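Local coordinates for DNA repair protein RecN (Deinococcus radiodurans, PDB 4ABY) that probably hydrolyses ATP through its SMC-like head domain and may take part in recombinational repair of damaged DNA, at residues A[115-125]-A[130-144]. Sequence-based numbering, arbitrary orientation.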
loop_
_atom_site.group_PDB
_atom_site.type_symbol
_atom_site.label_atom_id
_atom_site.label_comp_id
_atom_site.label_asym_id
_atom_site.label_seq_id
_atom_site.Cartn_x
_atom_site.Cartn_y
_atom_site.Cartn_z
ATOM N N ASP A 115 -15.977 -5.530 -13.909
ATOM C CA ASP A 115 -14.669 -4.969 -14.235
ATOM C C ASP A 115 -13.546 -5.986 -14.086
ATOM O O ASP A 115 -13.442 -6.669 -13.069
ATOM C CB ASP A 115 -14.370 -3.750 -13.362
ATOM C CG ASP A 115 -15.322 -2.606 -13.620
ATOM O OD1 ASP A 115 -16.484 -2.694 -13.176
ATOM O OD2 ASP A 115 -14.911 -1.625 -14.274
ATOM N N SER A 116 -12.701 -6.070 -15.105
ATOM C CA SER A 116 -11.542 -6.945 -15.063
ATOM C C SER A 116 -10.296 -6.219 -15.561
ATOM O O SER A 116 -10.383 -5.214 -16.267
ATOM C CB SER A 116 -11.795 -8.215 -15.891
ATOM O OG SER A 116 -11.996 -7.918 -17.266
ATOM N N ALA A 117 -9.137 -6.725 -15.165
ATOM C CA ALA A 117 -7.863 -6.249 -15.678
ATOM C C ALA A 117 -6.981 -7.472 -15.856
ATOM O O ALA A 117 -7.118 -8.450 -15.123
ATOM C CB ALA A 117 -7.227 -5.269 -14.708
ATOM N N SER A 118 -6.090 -7.436 -16.835
ATOM C CA SER A 118 -5.201 -8.566 -17.043
ATOM C C SER A 118 -3.816 -8.131 -17.495
ATOM O O SER A 118 -3.637 -7.048 -18.054
ATOM C CB SER A 118 -5.797 -9.554 -18.045
ATOM O OG SER A 118 -5.454 -9.203 -19.371
ATOM N N ARG A 119 -2.842 -8.995 -17.237
ATOM C CA ARG A 119 -1.470 -8.768 -17.646
ATOM C C ARG A 119 -0.915 -10.087 -18.161
ATOM O O ARG A 119 -0.927 -11.085 -17.448
ATOM C CB ARG A 119 -0.652 -8.266 -16.457
ATOM C CG ARG A 119 0.788 -7.904 -16.776
ATOM C CD ARG A 119 0.878 -6.707 -17.700
ATOM N NE ARG A 119 2.236 -6.173 -17.737
ATOM C CZ ARG A 119 2.704 -5.284 -16.867
ATOM N NH1 ARG A 119 1.920 -4.826 -15.900
ATOM N NH2 ARG A 119 3.952 -4.848 -16.964
ATOM N N ARG A 120 -0.457 -10.094 -19.410
ATOM C CA ARG A 120 0.121 -11.289 -20.019
ATOM C C ARG A 120 1.583 -11.054 -20.341
ATOM O O ARG A 120 1.927 -10.083 -21.007
ATOM C CB ARG A 120 -0.622 -11.656 -21.306
ATOM C CG ARG A 120 -0.057 -12.874 -22.019
ATOM C CD ARG A 120 -0.781 -13.151 -23.331
ATOM N NE ARG A 120 -0.411 -12.195 -24.373
ATOM C CZ ARG A 120 0.643 -12.334 -25.177
ATOM N NH1 ARG A 120 1.433 -13.394 -25.062
ATOM N NH2 ARG A 120 0.910 -11.414 -26.096
ATOM N N LEU A 121 2.450 -11.937 -19.864
ATOM C CA LEU A 121 3.861 -11.851 -20.197
ATOM C C LEU A 121 4.248 -13.002 -21.104
ATOM O O LEU A 121 3.900 -14.150 -20.846
ATOM C CB LEU A 121 4.719 -11.864 -18.939
ATOM C CG LEU A 121 4.643 -10.602 -18.089
ATOM C CD1 LEU A 121 5.637 -10.702 -16.951
ATOM C CD2 LEU A 121 4.920 -9.377 -18.939
ATOM N N SER A 122 4.962 -12.689 -22.175
ATOM C CA SER A 122 5.346 -13.703 -23.139
ATOM C C SER A 122 6.846 -13.921 -23.108
ATOM O O SER A 122 7.620 -12.968 -23.060
ATOM C CB SER A 122 4.901 -13.294 -24.540
ATOM O OG SER A 122 5.328 -14.240 -25.500
ATOM N N SER A 123 7.253 -15.185 -23.128
ATOM C CA SER A 123 8.668 -15.537 -23.121
ATOM C C SER A 123 9.345 -15.037 -24.390
ATOM O O SER A 123 10.571 -14.956 -24.462
ATOM C CB SER A 123 8.841 -17.051 -22.994
ATOM O OG SER A 123 10.208 -17.415 -23.063
ATOM N N ALA A 124 8.549 -14.632 -25.353
ATOM C CA ALA A 124 9.062 -14.050 -26.568
ATOM C C ALA A 124 9.768 -12.754 -26.240
ATOM O O ALA A 124 10.772 -12.423 -26.843
ATOM C CB ALA A 124 7.959 -13.799 -27.531
ATOM N N GLY A 125 9.224 -12.015 -25.284
ATOM C CA GLY A 125 9.730 -10.708 -24.900
ATOM C C GLY A 125 8.656 -9.636 -24.863
ATOM O O GLY A 125 8.900 -8.531 -24.423
ATOM N N ARG A 130 -4.763 -5.580 -20.419
ATOM C CA ARG A 130 -6.166 -5.458 -20.797
ATOM C C ARG A 130 -7.001 -4.849 -19.686
ATOM O O ARG A 130 -6.779 -5.112 -18.504
ATOM C CB ARG A 130 -6.762 -6.812 -21.188
ATOM C CG ARG A 130 -6.162 -7.439 -22.429
ATOM C CD ARG A 130 -7.135 -8.399 -23.101
ATOM N NE ARG A 130 -6.503 -9.105 -24.213
ATOM C CZ ARG A 130 -7.164 -9.790 -25.142
ATOM N NH1 ARG A 130 -8.489 -9.863 -25.106
ATOM N NH2 ARG A 130 -6.498 -10.401 -26.114
ATOM N N LEU A 131 -7.961 -4.023 -20.078
ATOM C CA LEU A 131 -8.973 -3.530 -19.159
ATOM C C LEU A 131 -10.321 -3.980 -19.690
ATOM O O LEU A 131 -10.762 -3.529 -20.745
ATOM C CB LEU A 131 -8.930 -2.008 -19.064
ATOM C CG LEU A 131 -7.678 -1.377 -18.466
ATOM C CD1 LEU A 131 -7.772 0.130 -18.581
ATOM C CD2 LEU A 131 -7.507 -1.805 -17.018
ATOM N N SER A 132 -10.963 -4.886 -18.965
ATOM C CA SER A 132 -12.227 -5.459 -19.403
ATOM C C SER A 132 -12.147 -5.932 -20.851
ATOM O O SER A 132 -12.902 -5.472 -21.706
ATOM C CB SER A 132 -13.369 -4.456 -19.231
ATOM O OG SER A 132 -13.503 -4.062 -17.877
ATOM N N GLY A 133 -11.221 -6.846 -21.119
ATOM C CA GLY A 133 -11.128 -7.490 -22.417
ATOM C C GLY A 133 -10.574 -6.632 -23.539
ATOM O O GLY A 133 -10.500 -7.078 -24.686
ATOM N N GLU A 134 -10.185 -5.402 -23.212
ATOM C CA GLU A 134 -9.646 -4.484 -24.209
ATOM C C GLU A 134 -8.134 -4.325 -24.078
ATOM O O GLU A 134 -7.634 -3.969 -23.010
ATOM C CB GLU A 134 -10.322 -3.120 -24.096
ATOM C CG GLU A 134 -9.797 -2.095 -25.087
ATOM C CD GLU A 134 -10.481 -0.748 -24.962
ATOM O OE1 GLU A 134 -11.331 -0.587 -24.059
ATOM O OE2 GLU A 134 -10.167 0.149 -25.769
ATOM N N VAL A 135 -7.411 -4.589 -25.165
ATOM C CA VAL A 135 -5.966 -4.380 -25.168
ATOM C C VAL A 135 -5.684 -2.892 -25.016
ATOM O O VAL A 135 -6.056 -2.074 -25.862
ATOM C CB VAL A 135 -5.294 -4.902 -26.447
ATOM C CG1 VAL A 135 -3.881 -4.368 -26.562
ATOM C CG2 VAL A 135 -5.281 -6.420 -26.445
ATOM N N VAL A 136 -5.148 -2.501 -23.863
ATOM C CA VAL A 136 -4.768 -1.128 -23.564
ATOM C C VAL A 136 -3.311 -1.069 -23.309
ATOM O O VAL A 136 -2.660 -2.072 -23.349
ATOM C CB VAL A 136 -5.419 -0.552 -22.334
ATOM C CG1 VAL A 136 -6.841 -0.741 -22.347
ATOM C CG2 VAL A 136 -4.863 -1.134 -21.160
ATOM N N SER A 137 -2.798 0.130 -23.084
ATOM C CA SER A 137 -1.393 0.317 -22.714
ATOM C C SER A 137 -1.118 0.084 -21.229
ATOM O O SER A 137 -2.009 0.223 -20.392
ATOM C CB SER A 137 -0.960 1.728 -23.097
ATOM O OG SER A 137 -1.613 2.683 -22.282
ATOM N N VAL A 138 0.123 -0.262 -20.906
ATOM C CA VAL A 138 0.507 -0.482 -19.516
ATOM C C VAL A 138 0.273 0.766 -18.659
ATOM O O VAL A 138 -0.142 0.666 -17.505
ATOM C CB VAL A 138 1.969 -0.921 -19.400
ATOM C CG1 VAL A 138 2.329 -1.173 -17.948
ATOM C CG2 VAL A 138 2.202 -2.167 -20.234
ATOM N N ARG A 139 0.532 1.937 -19.226
ATOM C CA ARG A 139 0.320 3.191 -18.517
ATOM C C ARG A 139 -1.142 3.344 -18.077
ATOM O O ARG A 139 -1.425 3.861 -16.996
ATOM C CB ARG A 139 0.750 4.365 -19.400
ATOM C CG ARG A 139 1.180 5.619 -18.650
ATOM C CD ARG A 139 0.148 6.718 -18.801
ATOM N NE ARG A 139 -0.296 6.850 -20.186
ATOM C CZ ARG A 139 -1.483 7.328 -20.550
ATOM N NH1 ARG A 139 -2.353 7.720 -19.628
ATOM N NH2 ARG A 139 -1.803 7.409 -21.835
ATOM N N GLU A 140 -2.066 2.881 -18.917
ATOM C CA GLU A 140 -3.496 2.964 -18.619
ATOM C C GLU A 140 -3.922 1.909 -17.607
ATOM O O GLU A 140 -4.831 2.135 -16.804
ATOM C CB GLU A 140 -4.321 2.830 -19.897
ATOM C CG GLU A 140 -3.961 3.852 -20.955
ATOM C CD GLU A 140 -4.823 3.742 -22.191
ATOM O OE1 GLU A 140 -6.036 4.028 -22.106
ATOM O OE2 GLU A 140 -4.281 3.373 -23.251
ATOM N N LEU A 141 -3.270 0.750 -17.659
ATOM C CA LEU A 141 -3.487 -0.293 -16.669
ATOM C C LEU A 141 -3.101 0.243 -15.302
ATOM O O LEU A 141 -3.801 0.021 -14.318
ATOM C CB LEU A 141 -2.648 -1.529 -17.004
ATOM C CG LEU A 141 -2.743 -2.749 -16.082
ATOM C CD1 LEU A 141 -4.172 -3.245 -15.989
ATOM C CD2 LEU A 141 -1.830 -3.849 -16.577
ATOM N N GLN A 142 -1.985 0.960 -15.254
ATOM C CA GLN A 142 -1.497 1.544 -14.011
ATOM C C GLN A 142 -2.482 2.545 -13.437
ATOM O O GLN A 142 -2.821 2.490 -12.258
ATOM C CB GLN A 142 -0.165 2.240 -14.245
ATOM C CG GLN A 142 0.960 1.307 -14.574
ATOM C CD GLN A 142 2.214 2.050 -14.949
ATOM O OE1 GLN A 142 3.245 1.441 -15.231
ATOM N NE2 GLN A 142 2.136 3.378 -14.957
ATOM N N GLU A 143 -2.931 3.469 -14.277
ATOM C CA GLU A 143 -3.838 4.517 -13.833
ATOM C C GLU A 143 -5.156 3.936 -13.345
ATOM O O GLU A 143 -5.762 4.458 -12.409
ATOM C CB GLU A 143 -4.080 5.531 -14.953
ATOM C CG GLU A 143 -2.806 6.217 -15.427
ATOM C CD GLU A 143 -3.045 7.191 -16.562
ATOM O OE1 GLU A 143 -4.085 7.067 -17.246
ATOM O OE2 GLU A 143 -2.188 8.077 -16.773
ATOM N N TRP A 144 -5.591 2.850 -13.976
ATOM C CA TRP A 144 -6.855 2.226 -13.611
ATOM C C TRP A 144 -6.717 1.376 -12.359
ATOM O O TRP A 144 -7.517 1.488 -11.435
ATOM C CB TRP A 144 -7.408 1.383 -14.762
ATOM C CG TRP A 144 -8.725 0.746 -14.429
ATOM C CD1 TRP A 144 -9.966 1.254 -14.674
ATOM C CD2 TRP A 144 -8.927 -0.507 -13.769
ATOM N NE1 TRP A 144 -10.929 0.392 -14.215
ATOM C CE2 TRP A 144 -10.318 -0.698 -13.656
ATOM C CE3 TRP A 144 -8.067 -1.489 -13.269
ATOM C CZ2 TRP A 144 -10.870 -1.831 -13.062
ATOM C CZ3 TRP A 144 -8.616 -2.614 -12.678
ATOM C CH2 TRP A 144 -10.004 -2.776 -12.579
#
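Ala117 meets Trp144, Leu141 and Leu131 through its single methyl. Its CB lies 3.6 Å from Trp144 CZ3 and 3.9 Å from Leu141 CD1; so small a side chain lets helix 138-145 settle against the strand with Leu141 and Trp144 turned toward it. CG of Trp144 stands anti to the backbone N (chi1 -179°), carrying the indole toward the strand, where Asp115 CB meets the ring edge and Leu131 CD2 lies over one face, toward the rim. Further along, Val138 CG1 sits over one face of the Arg119 guanidinium and Leu141 CD2 touches NH1 at 3.9 Å; both pack without bonding it, while NH2 hydrogen-bonds the Gly86 carbonyl.

Backbone pairing sets this apolar side in place. Ser118 N to Arg130 O (2.9 Å) and Arg130 N to Ser118 O (3.0 Å) form an antiparallel hydrogen-bonded pair, and Ser132 N hydrogen-bonds Ser116 O at 2.8 Å. On the other face, the compact Ser118 leaves room for Arg130 CB beside its OG. A type I' turn, with Ser132 and the readily accommodated Gly133 both at positive phi, leads into strand 134-136. Strand 116-122 lies between 99-105 and 127-131 in the antiparallel sheet, with helix 138-145 packed across its Ala117 face and Trp106 edge-to-face with Trp144.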